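Local coordinates for protein HTP-2 (PDB 4TZM), which binds a closure motif of its partner HTP-3 through its HORMA domain and probably helps assemble the meiotic chromosome axis, at residues A[176-181]-A[230-235]. Sequence-based numbering, arbitrary orientation.
Sequences RSVQFL and VTIGHL
Helix-on-sheet packing in the core of the HORMA domain brings Ser-177, Val-178 and Leu-181 of helix 164-185 against Val-230 and Ile-232 of strand 228-235. The two segments run nearly antiparallel, at 162°, with their axes 8.3 Å apart; Ser-177 and Val-178 meet Ile-232, and Leu-181, one turn on, meets both Ile-232 and Val-230. Ile-232 makes contact with both turns by dividing its branches. With CG1 beside the backbone N (chi1 -73°), its CG2 stands anti to that N and comes within 3.8 Å of Val-178 CG2, the two side chains meeting at a slant, and also approaches the CB of Ser-177. The other branch extends the opposite way along the helix, where CG1 lies 4.1 Å from Leu-181 CD2, the two chains roughly perpendicular. With an alanine here, both branches would go, and Val-178 and Leu-181 would probably lose their shared apolar partner, leaving a gap between helix and strand. Val-178 also rests on Ala-52 of helix 35-56, and Ile-232 on Met-244 and Cys-246 of strand 240-248, its neighbour in the sheet. Ser-177 turns its hydroxyl back to the carbonyl of Thr-173, a hydrogen bond within its own helix; its OG merely lies beside Ile-232 O, at 3.7 Å too far for a second. Further along, Leu-181 meets Val-230 tip to tip, CD1 standing 4.1 Å from CG1.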
loop_
_atom_site.group_PDB
_atom_site.type_symbol
_atom_site.label_atom_id
_atom_site.label_comp_id
_atom_site.label_asym_id
_atom_site.label_seq_id
_atom_site.Cartn_x
_atom_site.Cartn_y
_atom_site.Cartn_z
ATOM N N ARG A 176 8.763 5.033 7.528
ATOM C CA ARG A 176 9.632 4.918 8.694
ATOM C C ARG A 176 9.250 3.704 9.531
ATOM O O ARG A 176 10.114 2.939 9.950
ATOM C CB ARG A 176 9.576 6.188 9.550
ATOM C CG ARG A 176 10.574 7.259 9.134
ATOM C CD ARG A 176 10.725 8.328 10.209
ATOM N NE ARG A 176 12.035 8.974 10.153
ATOM C CZ ARG A 176 12.279 10.126 9.534
ATOM N NH1 ARG A 176 11.299 10.775 8.921
ATOM N NH2 ARG A 176 13.506 10.632 9.535
ATOM N N SER A 177 7.955 3.524 9.764
ATOM C CA SER A 177 7.483 2.395 10.559
ATOM C C SER A 177 7.790 1.064 9.876
ATOM O O SER A 177 8.168 0.100 10.536
ATOM C CB SER A 177 5.983 2.519 10.834
ATOM O OG SER A 177 5.722 3.552 11.773
ATOM N N VAL A 178 7.636 1.014 8.555
ATOM C CA VAL A 178 7.970 -0.189 7.802
ATOM C C VAL A 178 9.452 -0.522 7.949
ATOM O O VAL A 178 9.809 -1.640 8.329
ATOM C CB VAL A 178 7.614 -0.046 6.304
ATOM C CG1 VAL A 178 8.316 -1.115 5.482
ATOM C CG2 VAL A 178 6.114 -0.130 6.111
ATOM N N GLN A 179 10.310 0.453 7.664
ATOM C CA GLN A 179 11.750 0.254 7.798
ATOM C C GLN A 179 12.137 -0.125 9.221
ATOM O O GLN A 179 13.030 -0.941 9.424
ATOM C CB GLN A 179 12.507 1.509 7.371
ATOM C CG GLN A 179 12.358 1.825 5.894
ATOM C CD GLN A 179 13.010 3.132 5.508
ATOM O OE1 GLN A 179 13.402 3.920 6.370
ATOM N NE2 GLN A 179 13.131 3.373 4.206
ATOM N N PHE A 180 11.462 0.456 10.207
ATOM C CA PHE A 180 11.764 0.136 11.598
ATOM C C PHE A 180 11.253 -1.257 11.970
ATOM O O PHE A 180 11.964 -2.033 12.610
ATOM C CB PHE A 180 11.174 1.185 12.538
ATOM C CG PHE A 180 11.234 0.792 13.984
ATOM C CD1 PHE A 180 12.428 0.846 14.683
ATOM C CD2 PHE A 180 10.096 0.359 14.643
ATOM C CE1 PHE A 180 12.484 0.476 16.013
ATOM C CE2 PHE A 180 10.146 -0.010 15.973
ATOM C CZ PHE A 180 11.340 0.047 16.658
ATOM N N LEU A 181 10.021 -1.564 11.568
ATOM C CA LEU A 181 9.408 -2.869 11.819
ATOM C C LEU A 181 10.226 -4.022 11.236
ATOM O O LEU A 181 10.507 -5.011 11.919
ATOM C CB LEU A 181 7.992 -2.911 11.238
ATOM C CG LEU A 181 7.244 -4.246 11.229
ATOM C CD1 LEU A 181 7.020 -4.738 12.647
ATOM C CD2 LEU A 181 5.921 -4.119 10.486
ATOM N N VAL A 230 0.277 -5.867 14.163
ATOM C CA VAL A 230 0.744 -4.509 14.422
ATOM C C VAL A 230 0.316 -3.548 13.304
ATOM O O VAL A 230 0.285 -3.908 12.131
ATOM C CB VAL A 230 2.289 -4.473 14.608
ATOM C CG1 VAL A 230 3.011 -4.798 13.308
ATOM C CG2 VAL A 230 2.741 -3.127 15.163
ATOM N N THR A 231 -0.037 -2.326 13.691
ATOM C CA THR A 231 -0.491 -1.306 12.752
ATOM C C THR A 231 0.672 -0.429 12.292
ATOM O O THR A 231 1.408 0.117 13.108
ATOM C CB THR A 231 -1.591 -0.421 13.386
ATOM O OG1 THR A 231 -2.728 -1.229 13.712
ATOM C CG2 THR A 231 -2.018 0.686 12.433
ATOM N N ILE A 232 0.838 -0.305 10.982
ATOM C CA ILE A 232 1.927 0.483 10.414
ATOM C C ILE A 232 1.521 1.945 10.295
ATOM O O ILE A 232 2.323 2.848 10.547
ATOM C CB ILE A 232 2.352 -0.054 9.022
ATOM C CG1 ILE A 232 3.113 -1.371 9.164
ATOM C CG2 ILE A 232 3.220 0.950 8.279
ATOM C CD1 ILE A 232 2.226 -2.583 9.228
ATOM N N GLY A 233 0.267 2.172 9.912
ATOM C CA GLY A 233 -0.243 3.518 9.742
ATOM C C GLY A 233 -1.384 3.607 8.745
ATOM O O GLY A 233 -1.865 2.592 8.238
ATOM N N HIS A 234 -1.812 4.833 8.465
ATOM C CA HIS A 234 -2.926 5.080 7.561
ATOM C C HIS A 234 -2.632 6.230 6.600
ATOM O O HIS A 234 -1.655 6.961 6.760
ATOM C CB HIS A 234 -4.197 5.380 8.356
ATOM C CG HIS A 234 -4.117 6.634 9.169
ATOM N ND1 HIS A 234 -3.651 6.653 10.467
ATOM C CD2 HIS A 234 -4.438 7.914 8.867
ATOM C CE1 HIS A 234 -3.692 7.890 10.929
ATOM N NE2 HIS A 234 -4.167 8.674 9.979
ATOM N N LEU A 235 -3.491 6.373 5.597
ATOM C CA LEU A 235 -3.387 7.436 4.606
ATOM C C LEU A 235 -4.773 8.028 4.391
ATOM O O LEU A 235 -5.756 7.292 4.296
ATOM C CB LEU A 235 -2.809 6.903 3.286
ATOM C CG LEU A 235 -1.341 6.461 3.293
ATOM C CD1 LEU A 235 -0.973 5.694 2.025
ATOM C CD2 LEU A 235 -0.419 7.657 3.477
#